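Local coordinates for D-2-hydroxyacid dehydrogensase protein (Ketogulonicigenium vulgare, PDB 4LSW) that probably catalyses the NAD(P)-dependent interconversion of D-2-hydroxyacids and 2-oxoacids, at residues Ala161-Asp175 / Trp185-Val198. Residues are numbered along the deposited sequence; the frame is centred on the assembly and turned at random.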
loop_
_atom_site.group_PDB
_atom_site.type_symbol
_atom_site.label_atom_id
_atom_site.label_comp_id
_atom_site.label_asym_id
_atom_site.label_seq_id
_atom_site.Cartn_x
_atom_site.Cartn_y
_atom_site.Cartn_z
ATOM N N ALA A 161 12.121 1.028 9.722
ATOM C CA ALA A 161 12.989 1.111 10.883
ATOM C C ALA A 161 14.474 1.029 10.520
ATOM O O ALA A 161 15.291 1.733 11.109
ATOM C CB ALA A 161 12.609 0.028 11.885
ATOM N N ARG A 162 14.813 0.178 9.549
ATOM C CA ARG A 162 16.209 0.044 9.117
ATOM C C ARG A 162 16.722 1.366 8.566
ATOM O O ARG A 162 17.857 1.771 8.850
ATOM C CB ARG A 162 16.368 -1.069 8.082
ATOM C CG ARG A 162 16.110 -2.454 8.661
ATOM C CD ARG A 162 16.227 -3.529 7.596
ATOM N NE ARG A 162 17.618 -3.689 7.196
ATOM C CZ ARG A 162 18.072 -3.546 5.956
ATOM N NH1 ARG A 162 17.243 -3.256 4.960
ATOM N NH2 ARG A 162 19.367 -3.710 5.711
ATOM N N ARG A 163 15.874 2.045 7.799
ATOM C CA ARG A 163 16.236 3.348 7.237
ATOM C C ARG A 163 16.348 4.403 8.331
ATOM O O ARG A 163 17.240 5.248 8.300
ATOM C CB ARG A 163 15.230 3.782 6.163
ATOM C CG ARG A 163 15.381 3.009 4.854
ATOM C CD ARG A 163 14.022 2.794 4.222
ATOM N NE ARG A 163 14.161 2.117 2.938
ATOM C CZ ARG A 163 14.383 0.815 2.797
ATOM N NH1 ARG A 163 14.504 0.035 3.869
ATOM N NH2 ARG A 163 14.497 0.291 1.585
ATOM N N LEU A 164 15.437 4.372 9.303
ATOM C CA LEU A 164 15.483 5.339 10.404
ATOM C C LEU A 164 16.740 5.177 11.257
ATOM O O LEU A 164 17.256 6.158 11.801
ATOM C CB LEU A 164 14.244 5.229 11.281
ATOM C CG LEU A 164 12.901 5.461 10.605
ATOM C CD1 LEU A 164 11.760 5.142 11.573
ATOM C CD2 LEU A 164 12.791 6.893 10.042
ATOM N N ALA A 165 17.227 3.947 11.391
ATOM C CA ALA A 165 18.425 3.701 12.197
ATOM C C ALA A 165 19.658 4.407 11.631
ATOM O O ALA A 165 20.542 4.805 12.389
ATOM C CB ALA A 165 18.678 2.193 12.345
ATOM N N GLY A 166 19.709 4.565 10.310
ATOM C CA GLY A 166 20.813 5.267 9.669
ATOM C C GLY A 166 20.824 6.754 10.005
ATOM O O GLY A 166 21.862 7.422 9.869
ATOM N N PHE A 167 19.673 7.262 10.459
ATOM C CA PHE A 167 19.537 8.636 10.952
ATOM C C PHE A 167 19.688 8.731 12.480
ATOM O O PHE A 167 19.381 9.773 13.083
ATOM C CB PHE A 167 18.174 9.222 10.527
ATOM C CG PHE A 167 18.059 9.470 9.049
ATOM C CD1 PHE A 167 17.719 8.445 8.178
ATOM C CD2 PHE A 167 18.310 10.727 8.524
ATOM C CE1 PHE A 167 17.624 8.665 6.813
ATOM C CE2 PHE A 167 18.223 10.959 7.154
ATOM C CZ PHE A 167 17.875 9.928 6.294
ATOM N N ASP A 168 20.155 7.636 13.093
ATOM C CA ASP A 168 20.396 7.561 14.533
ATOM C C ASP A 168 19.164 7.893 15.349
ATOM O O ASP A 168 19.252 8.456 16.439
ATOM C CB ASP A 168 21.556 8.475 14.945
ATOM C CG ASP A 168 22.891 7.993 14.423
ATOM O OD1 ASP A 168 23.005 6.795 14.091
ATOM O OD2 ASP A 168 23.822 8.821 14.357
ATOM N N MET A 169 18.007 7.546 14.812
ATOM C CA MET A 169 16.794 7.812 15.557
ATOM C C MET A 169 16.606 6.824 16.700
ATOM O O MET A 169 17.154 5.698 16.684
ATOM C CB MET A 169 15.584 7.854 14.624
ATOM C CG MET A 169 15.769 8.847 13.483
ATOM S SD MET A 169 14.280 9.167 12.548
ATOM C CE MET A 169 13.544 10.382 13.646
ATOM N N GLN A 170 15.870 7.278 17.713
ATOM C CA GLN A 170 15.460 6.431 18.827
ATOM C C GLN A 170 14.154 5.775 18.406
ATOM O O GLN A 170 13.118 6.438 18.310
ATOM C CB GLN A 170 15.267 7.284 20.075
ATOM C CG GLN A 170 16.459 8.198 20.375
ATOM C CD GLN A 170 16.120 9.287 21.377
ATOM O OE1 GLN A 170 15.795 9.008 22.535
ATOM N NE2 GLN A 170 16.188 10.539 20.932
ATOM N N ILE A 171 14.214 4.474 18.150
ATOM C CA ILE A 171 13.130 3.775 17.475
ATOM C C ILE A 171 12.360 2.856 18.407
ATOM O O ILE A 171 12.939 2.023 19.105
ATOM C CB ILE A 171 13.683 2.961 16.304
ATOM C CG1 ILE A 171 14.370 3.916 15.334
ATOM C CG2 ILE A 171 12.563 2.188 15.608
ATOM C CD1 ILE A 171 15.359 3.241 14.413
ATOM N N SER A 172 11.043 3.032 18.407
ATOM C CA SER A 172 10.140 2.107 19.076
ATOM C C SER A 172 9.086 1.638 18.085
ATOM O O SER A 172 8.915 2.212 17.014
ATOM C CB SER A 172 9.471 2.794 20.259
ATOM O OG SER A 172 8.967 4.059 19.865
ATOM N N TYR A 173 8.363 0.590 18.449
ATOM C CA TYR A 173 7.341 0.065 17.558
ATOM C C TYR A 173 6.253 -0.617 18.353
ATOM O O TYR A 173 6.465 -1.013 19.504
ATOM C CB TYR A 173 7.944 -0.929 16.559
ATOM C CG TYR A 173 8.377 -2.254 17.159
ATOM C CD1 TYR A 173 9.593 -2.386 17.815
ATOM C CD2 TYR A 173 7.568 -3.380 17.051
ATOM C CE1 TYR A 173 9.995 -3.615 18.362
ATOM C CE2 TYR A 173 7.956 -4.604 17.584
ATOM C CZ TYR A 173 9.171 -4.717 18.232
ATOM O OH TYR A 173 9.538 -5.950 18.757
ATOM N N SER A 174 5.082 -0.735 17.732
ATOM C CA SER A 174 3.984 -1.494 18.315
ATOM C C SER A 174 3.457 -2.490 17.296
ATOM O O SER A 174 3.444 -2.217 16.105
ATOM C CB SER A 174 2.868 -0.563 18.760
ATOM O OG SER A 174 1.852 -1.287 19.452
ATOM N N ASP A 175 3.060 -3.665 17.777
ATOM C CA ASP A 175 2.476 -4.703 16.941
ATOM C C ASP A 175 1.759 -5.650 17.890
ATOM O O ASP A 175 1.690 -5.371 19.088
ATOM C CB ASP A 175 3.559 -5.423 16.122
ATOM C CG ASP A 175 3.044 -5.961 14.795
ATOM O OD1 ASP A 175 1.942 -6.548 14.757
ATOM O OD2 ASP A 175 3.753 -5.783 13.779
ATOM N N TRP A 185 15.135 -2.287 19.140
ATOM C CA TRP A 185 14.049 -1.315 19.160
ATOM C C TRP A 185 13.028 -1.671 20.238
ATOM O O TRP A 185 12.782 -2.849 20.521
ATOM C CB TRP A 185 13.381 -1.232 17.788
ATOM C CG TRP A 185 14.362 -0.976 16.682
ATOM C CD1 TRP A 185 15.458 -0.160 16.727
ATOM C CD2 TRP A 185 14.356 -1.574 15.381
ATOM N NE1 TRP A 185 16.119 -0.197 15.524
ATOM C CE2 TRP A 185 15.474 -1.063 14.684
ATOM C CE3 TRP A 185 13.514 -2.481 14.736
ATOM C CZ2 TRP A 185 15.768 -1.442 13.369
ATOM C CZ3 TRP A 185 13.813 -2.869 13.438
ATOM C CH2 TRP A 185 14.927 -2.344 12.763
ATOM N N THR A 186 12.442 -0.649 20.846
ATOM C CA THR A 186 11.554 -0.847 21.984
ATOM C C THR A 186 10.152 -1.225 21.552
ATOM O O THR A 186 9.473 -0.455 20.878
ATOM C CB THR A 186 11.481 0.435 22.837
ATOM O OG1 THR A 186 12.810 0.798 23.236
ATOM C CG2 THR A 186 10.597 0.236 24.079
ATOM N N PHE A 187 9.718 -2.416 21.966
ATOM C CA PHE A 187 8.341 -2.842 21.778
ATOM C C PHE A 187 7.411 -2.151 22.759
ATOM O O PHE A 187 7.709 -2.068 23.957
ATOM C CB PHE A 187 8.226 -4.353 21.953
ATOM C CG PHE A 187 6.809 -4.862 21.882
ATOM C CD1 PHE A 187 6.161 -4.980 20.663
ATOM C CD2 PHE A 187 6.133 -5.232 23.036
ATOM C CE1 PHE A 187 4.848 -5.453 20.588
ATOM C CE2 PHE A 187 4.834 -5.699 22.976
ATOM C CZ PHE A 187 4.190 -5.823 21.754
ATOM N N VAL A 188 6.294 -1.664 22.224
ATOM C CA VAL A 188 5.242 -0.994 22.980
ATOM C C VAL A 188 3.909 -1.686 22.667
ATOM O O VAL A 188 3.611 -1.967 21.506
ATOM C CB VAL A 188 5.186 0.508 22.580
ATOM C CG1 VAL A 188 4.160 1.244 23.411
ATOM C CG2 VAL A 188 6.577 1.157 22.737
ATOM N N GLU A 189 3.105 -1.977 23.693
ATOM C CA GLU A 189 1.880 -2.754 23.493
ATOM C C GLU A 189 0.814 -2.061 22.655
ATOM O O GLU A 189 0.113 -2.705 21.866
ATOM C CB GLU A 189 1.254 -3.169 24.840
ATOM C CG GLU A 189 2.066 -4.174 25.656
ATOM C CD GLU A 189 1.914 -5.614 25.180
ATOM O OE1 GLU A 189 1.192 -5.866 24.190
ATOM O OE2 GLU A 189 2.557 -6.487 25.803
ATOM N N ASP A 190 0.679 -0.749 22.817
ATOM C CA ASP A 190 -0.457 -0.067 22.217
ATOM C C ASP A 190 -0.022 1.197 21.506
ATOM O O ASP A 190 1.049 1.742 21.800
ATOM C CB ASP A 190 -1.500 0.283 23.279
ATOM C CG ASP A 190 -1.065 1.426 24.155
ATOM O OD1 ASP A 190 0.013 1.320 24.761
ATOM O OD2 ASP A 190 -1.783 2.442 24.197
ATOM N N ALA A 191 -0.863 1.660 20.589
ATOM C CA ALA A 191 -0.540 2.810 19.753
ATOM C C ALA A 191 -0.506 4.134 20.515
ATOM O O ALA A 191 0.269 5.022 20.166
ATOM C CB ALA A 191 -1.490 2.898 18.577
ATOM N N VAL A 192 -1.330 4.281 21.549
ATOM C CA VAL A 192 -1.331 5.521 22.320
ATOM C C VAL A 192 0.004 5.745 23.015
ATOM O O VAL A 192 0.590 6.830 22.905
ATOM C CB VAL A 192 -2.483 5.569 23.348
ATOM C CG1 VAL A 192 -2.321 6.774 24.270
ATOM C CG2 VAL A 192 -3.802 5.624 22.630
ATOM N N THR A 193 0.495 4.711 23.697
ATOM C CA THR A 193 1.782 4.788 24.380
ATOM C C THR A 193 2.910 4.997 23.381
ATOM O O THR A 193 3.828 5.787 23.622
ATOM C CB THR A 193 2.054 3.518 25.183
ATOM O OG1 THR A 193 0.948 3.269 26.065
ATOM C CG2 THR A 193 3.335 3.659 25.993
ATOM N N LEU A 194 2.842 4.297 22.256
ATOM C CA LEU A 194 3.849 4.451 21.211
ATOM C C LEU A 194 3.929 5.914 20.786
ATOM O O LEU A 194 5.008 6.518 20.744
ATOM C CB LEU A 194 3.494 3.574 20.004
ATOM C CG LEU A 194 4.460 3.633 18.814
ATOM C CD1 LEU A 194 5.794 3.053 19.217
ATOM C CD2 LEU A 194 3.871 2.875 17.645
ATOM N N ALA A 195 2.769 6.489 20.494
ATOM C CA ALA A 195 2.709 7.853 19.992
ATOM C C ALA A 195 3.181 8.885 21.007
ATOM O O ALA A 195 3.814 9.890 20.652
ATOM C CB ALA A 195 1.286 8.157 19.562
ATOM N N ARG A 196 2.840 8.651 22.274
ATOM C CA ARG A 196 3.169 9.585 23.341
ATOM C C ARG A 196 4.653 9.945 23.390
ATOM O O ARG A 196 5.007 11.102 23.633
ATOM C CB ARG A 196 2.720 9.017 24.694
ATOM C CG ARG A 196 2.965 9.966 25.864
ATOM C CD ARG A 196 2.638 9.314 27.202
ATOM N NE ARG A 196 3.256 7.995 27.322
ATOM C CZ ARG A 196 4.320 7.721 28.071
ATOM N NH1 ARG A 196 4.897 8.677 28.791
ATOM N NH2 ARG A 196 4.806 6.482 28.112
ATOM N N ASP A 197 5.502 8.955 23.145
ATOM C CA ASP A 197 6.942 9.105 23.336
ATOM C C ASP A 197 7.734 9.334 22.052
ATOM O O ASP A 197 8.955 9.199 22.064
ATOM C CB ASP A 197 7.512 7.874 24.050
ATOM C CG ASP A 197 6.965 7.705 25.447
ATOM O OD1 ASP A 197 6.587 8.724 26.051
ATOM O OD2 ASP A 197 6.908 6.553 25.929
ATOM N N VAL A 198 7.066 9.659 20.948
ATOM C CA VAL A 198 7.799 9.879 19.688
ATOM C C VAL A 198 7.479 11.202 19.010
ATOM O O VAL A 198 6.444 11.813 19.275
ATOM C CB VAL A 198 7.614 8.722 18.671
ATOM C CG1 VAL A 198 8.003 7.408 19.288
ATOM C CG2 VAL A 198 6.171 8.676 18.153
HETATM O O HOH W 1 14.677 2.181 21.110
HETATM O O HOH W 2 7.266 5.072 21.829
HETATM O O HOH W 3 11.762 -6.006 20.224
HETATM O O HOH W 4 0.408 -5.807 21.472
#
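Trp185 lies along Ile171 just where strand 186-188 joins strand 170-174. Trp185 CB, 3.5 Å from Ile171 O, also approaches the Tyr173 ring. With CG turned anti to its own carbonyl carbon (chi1 -53°), the indole runs back towards helix 155-165: CG and CD1 meet Ile171 CB and CG2, Trp185 NE1 lies 3.7 Å from Ile171 CD1, and at the far end Trp185 CH2 comes 3.4 Å from Ala161 CB. Both aliphatic partners sit over a ring face as CH-pi donors; alanine's lone methyl lets the broad indole lie close to the helix, while branched isoleucine supports the five-membered ring.

The parallel strands are joined by hydrogen bonds from Thr186 N to Ile171 O, Tyr173 N to Thr186 O (2.9 Å) and Val188 N to Tyr173 O. Tyr173 and Phe187 form an offset edge-to-face pair, the Phe187 edge toward the Tyr173 face, planes at 63°; Tyr173 OH is hydrogen-bonded to Lys179 N. Across the sheet, Leu194 packs on Ser172 and Ser174, and Ser174 OG donates a hydrogen bond to Val188 O at 2.8 Å.

Strand 186-188 forms one edge of the Rossmann-type domain's parallel sheet. Asp175 OD2 accepts from Leu153 N, probably in the glycine-rich dinucleotide-binding turn. Backbone bonds and the Ser174 hydroxyl thus set the register; aromatic rings cover one face, Leu194 the other.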